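Local atomic coordinates of Lin2111 protein (Listeria innocua, PDB entry 3EDP), a protein that is of unknown cellular function but probably acts as a GntR-family transcription regulator that binds DNA. Residues A[46-49]-A[50-54]; A[78-81]-A[82-86]; A[187-190]-A[191-195]. All coordinates share one frame; numbering follows the deposited sequence.

Contact 1. Residues A[46-49]-A[50-54]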
loop_
_atom_site.group_PDB
_atom_site.type_symbol
_atom_site.label_atom_id
_atom_site.label_comp_id
_atom_site.label_asym_id
_atom_site.label_seq_id
_atom_site.Cartn_x
_atom_site.Cartn_y
_atom_site.Cartn_z
ATOM N N SER A 46 -4.928 37.206 33.864
ATOM C CA SER A 46 -5.097 38.014 32.661
ATOM C C SER A 46 -4.779 37.233 31.390
ATOM O O SER A 46 -4.152 36.166 31.420
ATOM C CB SER A 46 -4.222 39.272 32.719
ATOM O OG SER A 46 -2.862 38.951 32.503
ATOM N N ARG A 47 -5.205 37.797 30.271
ATOM C CA ARG A 47 -4.889 37.260 28.952
ATOM C C ARG A 47 -3.374 37.183 28.762
ATOM O O ARG A 47 -2.846 36.205 28.227
ATOM C CB ARG A 47 -5.511 38.159 27.886
ATOM C CG ARG A 47 -5.397 37.651 26.460
ATOM C CD ARG A 47 -5.969 38.688 25.517
ATOM N NE ARG A 47 -6.099 38.201 24.151
ATOM C CZ ARG A 47 -6.640 38.905 23.161
ATOM N NH1 ARG A 47 -7.097 40.130 23.392
ATOM N NH2 ARG A 47 -6.723 38.385 21.943
ATOM N N THR A 48 -2.684 38.225 29.215
ATOM C CA THR A 48 -1.227 38.339 29.104
ATOM C C THR A 48 -0.506 37.303 29.959
ATOM O O THR A 48 0.483 36.708 29.545
ATOM C CB THR A 48 -0.768 39.735 29.558
ATOM O OG1 THR A 48 -1.195 40.705 28.598
ATOM C CG2 THR A 48 0.751 39.791 29.714
ATOM N N THR A 49 -0.993 37.115 31.175
ATOM C CA THR A 49 -0.444 36.100 32.059
ATOM C C THR A 49 -0.596 34.698 31.453
ATOM O O THR A 49 0.355 33.914 31.417
ATOM C CB THR A 49 -1.111 36.174 33.432
ATOM O OG1 THR A 49 -0.741 37.411 34.054
ATOM C CG2 THR A 49 -0.679 35.001 34.310
ATOM N N ILE A 50 -1.790 34.393 30.959
ATOM C CA ILE A 50 -2.044 33.081 30.371
ATOM C C ILE A 50 -1.195 32.883 29.111
ATOM O O ILE A 50 -0.616 31.812 28.894
ATOM C CB ILE A 50 -3.532 32.893 30.032
ATOM C CG1 ILE A 50 -4.367 32.820 31.315
ATOM C CG2 ILE A 50 -3.743 31.651 29.169
ATOM C CD1 ILE A 50 -3.893 31.791 32.322
ATOM N N ARG A 51 -1.088 33.931 28.301
ATOM C CA ARG A 51 -0.320 33.824 27.054
ATOM C C ARG A 51 1.147 33.521 27.355
ATOM O O ARG A 51 1.804 32.752 26.643
ATOM C CB ARG A 51 -0.452 35.088 26.195
ATOM C CG ARG A 51 0.451 35.075 24.953
ATOM C CD ARG A 51 0.309 36.345 24.116
ATOM N NE ARG A 51 0.687 37.550 24.855
ATOM C CZ ARG A 51 -0.169 38.494 25.240
ATOM N NH1 ARG A 51 0.266 39.557 25.909
ATOM N NH2 ARG A 51 -1.462 38.379 24.954
ATOM N N ARG A 52 1.651 34.110 28.434
ATOM C CA ARG A 52 3.026 33.869 28.862
ATOM C C ARG A 52 3.224 32.462 29.425
ATOM O O ARG A 52 4.256 31.838 29.191
ATOM C CB ARG A 52 3.460 34.912 29.888
ATOM C CG ARG A 52 3.665 36.305 29.302
ATOM C CD ARG A 52 3.712 37.346 30.411
ATOM N NE ARG A 52 4.215 38.631 29.946
ATOM C CZ ARG A 52 4.198 39.744 30.670
ATOM N NH1 ARG A 52 3.681 39.730 31.902
ATOM N NH2 ARG A 52 4.698 40.871 30.158
ATOM N N ALA A 53 2.246 31.980 30.183
ATOM C CA ALA A 53 2.299 30.625 30.713
ATOM C C ALA A 53 2.342 29.624 29.560
ATOM O O ALA A 53 3.166 28.710 29.551
ATOM C CB ALA A 53 1.089 30.350 31.610
ATOM N N VAL A 54 1.449 29.810 28.590
ATOM C CA VAL A 54 1.370 28.919 27.442
ATOM C C VAL A 54 2.662 28.984 26.608
ATOM O O VAL A 54 3.193 27.946 26.219
ATOM C CB VAL A 54 0.111 29.199 26.567
ATOM C CG1 VAL A 54 0.113 28.328 25.299
ATOM C CG2 VAL A 54 -1.165 28.947 27.368
HETATM O O HOH W 1 -3.219 36.672 23.452
HETATM O O HOH W 2 1.909 38.211 33.626
#
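Four consecutive i to i+4 amide bonds, from Ile-50 N to Ser-46 O through Ala-53 N to Thr-49 O, run through this stretch and mark it as the opening turns of helix 47-59. The helix follows helices 10-23 and 36-42 and precedes the hairpin of strands 63-66 and 70-73, the order of a winged helix-turn-helix of the GntR family, which makes it probably the recognition helix. Ser-46 serves as the N-cap, its OG accepting from Thr-49 N at 2.9 Å with an angle of 163°. On the outer face Thr-48 divides its two branches between two arginines. A chi1 of -70° sets OG1 beside the backbone N and CG2 anti to it; the CG2 methyl sits over the centre of the Arg-52 guanidinium, 3.6 Å from CZ, and the two side chains run alongside each other. Thr-48 OG1, on the other branch, receives a weak bond from Arg-51 NH1 at 3.3 Å and also bonds to a bound glycerol. Arg-51 reaches it because its chain turns at chi3 (61°), bringing one guanidinium face over Thr-48 CA. Inward, Ile-50 packs on Leu-39 and Gln-40 of helix 36-42, while Thr-49 and Ala-53 meet Ile-14 of helix 10-23. Two waters bridge the polar ends: one accepts from Arg-51 NH2 at 2.9 Å and weakly from Arg-47 NE. The second lies in the plane of the Arg-52 guanidinium at its edge, 2.9 Å from NH1 and 2.8 Å from Thr-49 OG1.

Contact 2. Residues A[78-81]-A[82-86]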
loop_
_atom_site.group_PDB
_atom_site.type_symbol
_atom_site.label_atom_id
_atom_site.label_comp_id
_atom_site.label_asym_id
_atom_site.label_seq_id
_atom_site.Cartn_x
_atom_site.Cartn_y
_atom_site.Cartn_z
ATOM N N THR A 78 5.740 7.771 26.907
ATOM C CA THR A 78 6.003 7.112 28.180
ATOM C C THR A 78 6.171 5.626 27.924
ATOM O O THR A 78 5.938 5.150 26.812
ATOM C CB THR A 78 4.847 7.303 29.165
ATOM O OG1 THR A 78 3.655 6.726 28.618
ATOM C CG2 THR A 78 4.618 8.790 29.448
ATOM N N ALA A 79 6.572 4.892 28.951
ATOM C CA ALA A 79 6.757 3.457 28.823
ATOM C C ALA A 79 5.430 2.812 28.466
ATOM O O ALA A 79 5.372 1.876 27.664
ATOM C CB ALA A 79 7.305 2.874 30.117
ATOM N N GLN A 80 4.360 3.332 29.054
ATOM C CA GLN A 80 3.031 2.777 28.822
ATOM C C GLN A 80 2.572 2.991 27.380
ATOM O O GLN A 80 2.055 2.074 26.738
ATOM C CB GLN A 80 2.011 3.381 29.795
ATOM C CG GLN A 80 0.651 2.712 29.727
ATOM C CD GLN A 80 0.742 1.203 29.867
ATOM O OE1 GLN A 80 0.168 0.455 29.070
ATOM N NE2 GLN A 80 1.477 0.744 30.876
ATOM N N ASN A 81 2.742 4.209 26.882
ATOM C CA ASN A 81 2.323 4.528 25.525
ATOM C C ASN A 81 3.101 3.726 24.489
ATOM O O ASN A 81 2.533 3.258 23.503
ATOM C CB ASN A 81 2.414 6.036 25.263
ATOM C CG ASN A 81 1.249 6.805 25.891
ATOM O OD1 ASN A 81 0.251 6.209 26.321
ATOM N ND2 ASN A 81 1.370 8.130 25.941
ATOM N N ILE A 82 4.395 3.552 24.727
ATOM C CA ILE A 82 5.223 2.770 23.820
ATOM C C ILE A 82 4.718 1.338 23.767
ATOM O O ILE A 82 4.551 0.765 22.683
ATOM C CB ILE A 82 6.707 2.818 24.212
ATOM C CG1 ILE A 82 7.290 4.191 23.867
ATOM C CG2 ILE A 82 7.483 1.746 23.477
ATOM C CD1 ILE A 82 8.580 4.528 24.629
ATOM N N LEU A 83 4.451 0.775 24.941
ATOM C CA LEU A 83 3.867 -0.561 25.041
ATOM C C LEU A 83 2.554 -0.643 24.259
ATOM O O LEU A 83 2.301 -1.619 23.563
ATOM C CB LEU A 83 3.625 -0.923 26.510
ATOM C CG LEU A 83 3.045 -2.314 26.774
ATOM C CD1 LEU A 83 3.855 -3.388 26.056
ATOM C CD2 LEU A 83 2.980 -2.591 28.270
ATOM N N GLU A 84 1.723 0.388 24.383
ATOM C CA GLU A 84 0.446 0.450 23.672
ATOM C C GLU A 84 0.616 0.545 22.152
ATOM O O GLU A 84 -0.150 -0.054 21.393
ATOM C CB GLU A 84 -0.367 1.651 24.160
ATOM C CG GLU A 84 -1.171 1.401 25.421
ATOM C CD GLU A 84 -2.615 1.058 25.122
ATOM O OE1 GLU A 84 -2.882 0.509 24.030
ATOM O OE2 GLU A 84 -3.482 1.346 25.974
HETATM N N MSE A 85 1.611 1.307 21.711
HETATM C CA MSE A 85 1.764 1.591 20.286
HETATM C C MSE A 85 2.481 0.489 19.510
HETATM O O MSE A 85 2.236 0.293 18.318
HETATM C CB MSE A 85 2.501 2.918 20.090
HETATM C CG MSE A 85 1.718 4.124 20.580
HETATM SE SE MSE A 85 2.858 5.685 20.887
HETATM C CE MSE A 85 2.888 6.439 19.096
ATOM N N THR A 86 3.377 -0.222 20.182
ATOM C CA THR A 86 4.259 -1.152 19.495
ATOM C C THR A 86 4.221 -2.539 20.117
ATOM O O THR A 86 4.714 -3.494 19.533
ATOM C CB THR A 86 5.707 -0.640 19.529
ATOM O OG1 THR A 86 6.219 -0.737 20.868
ATOM C CG2 THR A 86 5.759 0.808 19.086
#
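Asn-81 O takes the amide of Met-85 at 2.8 Å, the shortest bond between 78-81 and 82-86, and the same oxygen lies under the Met-85 side chain. Met-85, here a selenomethionine, passes its CG 3.2 Å and its SE 3.6 Å from Asn-81 O before the end of the chain goes on towards Ile-101 and Phe-104 of strand 99-108. The Asn-81 amide has its partner before the helix: ND2 is hydrogen-bonded to Lys-76 O. At the start of the helix Thr-78 closes the first turn: it is the N-cap, and its OG1 accepts from Asn-81 N at 3.2 Å in a nearly straight bond of 167°. Short helix 79-86, which comes between the hairpin of strands 63-66 and 70-73 and the first strand of the six-stranded antiparallel sheet, is thus fixed at its entry by a classic side-chain cap. Ile-82 lays CG1 3.4 Å from Thr-78 O, the carbonyl its own amide bonds. On the outer side Gln-80 folds back at chi2 (52°), which puts OE1 4.0 Å from Glu-84 CG, the amide and carboxylate planes standing almost perpendicular. At the exit, Ile-82 O accepts from both Thr-86 N and Thr-86 OG1; the hydroxyl, 2.9 Å away, approaches from above the carbonyl plane, and the same OG1 is also hydrogen-bonded to Val-88 N.

Contact 3. Residues A[187-190]-A[191-195]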
loop_
_atom_site.group_PDB
_atom_site.type_symbol
_atom_site.label_atom_id
_atom_site.label_comp_id
_atom_site.label_asym_id
_atom_site.label_seq_id
_atom_site.Cartn_x
_atom_site.Cartn_y
_atom_site.Cartn_z
ATOM N N GLY A 187 20.786 11.343 3.916
ATOM C CA GLY A 187 20.877 12.595 4.647
ATOM C C GLY A 187 21.080 12.332 6.128
ATOM O O GLY A 187 21.317 11.195 6.534
ATOM N N ASN A 188 20.980 13.378 6.941
ATOM C CA ASN A 188 21.228 13.248 8.375
ATOM C C ASN A 188 20.329 12.212 9.044
ATOM O O ASN A 188 20.790 11.411 9.863
ATOM C CB ASN A 188 21.100 14.604 9.071
ATOM C CG ASN A 188 21.963 15.673 8.426
ATOM O OD1 ASN A 188 21.650 16.170 7.344
ATOM N ND2 ASN A 188 23.056 16.032 9.089
ATOM N N GLU A 189 19.047 12.232 8.684
ATOM C CA GLU A 189 18.073 11.279 9.207
ATOM C C GLU A 189 18.546 9.846 9.002
ATOM O O GLU A 189 18.558 9.038 9.934
ATOM C CB GLU A 189 16.731 11.466 8.504
ATOM C CG GLU A 189 15.969 12.708 8.914
ATOM C CD GLU A 189 14.982 12.438 10.029
ATOM O OE1 GLU A 189 13.817 12.872 9.903
ATOM O OE2 GLU A 189 15.366 11.784 11.024
ATOM N N GLN A 190 18.930 9.540 7.766
ATOM C CA GLN A 190 19.389 8.205 7.405
ATOM C C GLN A 190 20.728 7.880 8.068
ATOM O O GLN A 190 20.946 6.762 8.533
ATOM C CB GLN A 190 19.484 8.066 5.881
ATOM C CG GLN A 190 18.143 8.212 5.158
ATOM C CD GLN A 190 17.677 9.663 5.054
ATOM O OE1 GLN A 190 18.489 10.586 4.968
ATOM N NE2 GLN A 190 16.362 9.867 5.056
ATOM N N ILE A 191 21.621 8.862 8.117
ATOM C CA ILE A 191 22.895 8.687 8.800
ATOM C C ILE A 191 22.659 8.204 10.224
ATOM O O ILE A 191 23.100 7.120 10.609
ATOM C CB ILE A 191 23.695 10.004 8.859
ATOM C CG1 ILE A 191 23.985 10.520 7.452
ATOM C CG2 ILE A 191 25.003 9.809 9.626
ATOM C CD1 ILE A 191 24.674 9.518 6.582
ATOM N N LYS A 192 21.942 9.010 11.000
ATOM C CA LYS A 192 21.764 8.740 12.420
ATOM C C LYS A 192 20.913 7.504 12.696
ATOM O O LYS A 192 21.245 6.698 13.564
ATOM C CB LYS A 192 21.167 9.959 13.129
ATOM C CG LYS A 192 19.787 10.360 12.636
ATOM C CD LYS A 192 19.312 11.657 13.281
ATOM C CE LYS A 192 17.937 12.058 12.762
ATOM N NZ LYS A 192 17.506 13.397 13.254
ATOM N N ASN A 193 19.821 7.350 11.953
ATOM C CA ASN A 193 18.835 6.329 12.282
ATOM C C ASN A 193 19.063 4.971 11.632
ATOM O O ASN A 193 18.609 3.949 12.151
ATOM C CB ASN A 193 17.428 6.838 11.973
ATOM C CG ASN A 193 16.922 7.802 13.025
ATOM O OD1 ASN A 193 16.627 8.963 12.737
ATOM N ND2 ASN A 193 16.831 7.328 14.261
HETATM N N MSE A 194 19.762 4.960 10.502
HETATM C CA MSE A 194 19.957 3.727 9.743
HETATM C C MSE A 194 21.426 3.357 9.693
HETATM O O MSE A 194 21.807 2.351 9.091
HETATM C CB MSE A 194 19.417 3.881 8.320
HETATM C CG MSE A 194 17.921 4.137 8.261
HETATM SE SE MSE A 194 17.357 4.757 6.503
HETATM C CE MSE A 194 17.731 3.143 5.452
ATOM N N HIS A 195 22.246 4.197 10.314
ATOM C CA HIS A 195 23.675 3.946 10.419
ATOM C C HIS A 195 24.308 3.806 9.044
ATOM O O HIS A 195 24.946 2.804 8.727
ATOM C CB HIS A 195 23.934 2.723 11.296
ATOM C CG HIS A 195 23.376 2.858 12.679
ATOM N ND1 HIS A 195 22.117 2.411 13.021
ATOM C CD2 HIS A 195 23.894 3.416 13.799
ATOM C CE1 HIS A 195 21.891 2.672 14.296
ATOM N NE2 HIS A 195 22.952 3.283 14.791
#
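Glu-189 and Lys-192 lie alongside each other one turn apart, joined by a long salt bridge from OE2 to NZ at 3.5 Å. The aliphatic end comes closer than the charge: Lys-192 CE is 3.1 Å from Glu-189 OE2. A chi1 of 62° sets Lys-192 CG between its backbone N and carbonyl carbon, from where the extended chain passes the Asn-188 carbonyl. The other carboxylate oxygen, OE1, forms salt bridges with Arg-142 and Lys-129, so three cations share one carboxylate and would be expected to stabilise its charged form. Helix 188-194 has Gly-187 as its N-cap; lacking a side chain, the glycine cannot cap the first turn itself, but its N donates to Gln-190 OE1 at 2.6 Å, the reciprocal half of a capping box. The carbonyls of Gly-187, Asn-188, Glu-189 and Gln-190 are each taken up by an amide four residues on, the bond of Lys-192 N to Asn-188 O being almost straight at 177°. Gln-190 CG rests 3.8 Å from SE of Met-194, a selenomethionine. Both of these side chains lie on Tyr-223 of strand 215-225, while Glu-189, Asn-193 and Met-194 meet Leu-140 of strand 137-146, seating the helix on the sheet of the UTRA domain.

All three contacts are helix starts: contacts 1 and 2 share a hydroxyl cap, whereas in contact 3 the cap residue is a glycine. They follow in series along the chain and none touches another. Contact 1, in the winged helix, stands apart, its centre about 33 Å from that of contact 2 and about 39 Å from that of contact 3. Contact 2 touches the six-stranded sheet at its outer strand 99-108 through its last residues, contact 3 at strands 124-134, 137-146 and 215-225; their nearest atoms are about 14 Å apart. The glycerol, probably from the crystallisation liquor, lies about 3 Å from the Thr-48 side chain, on the surface likely to face DNA.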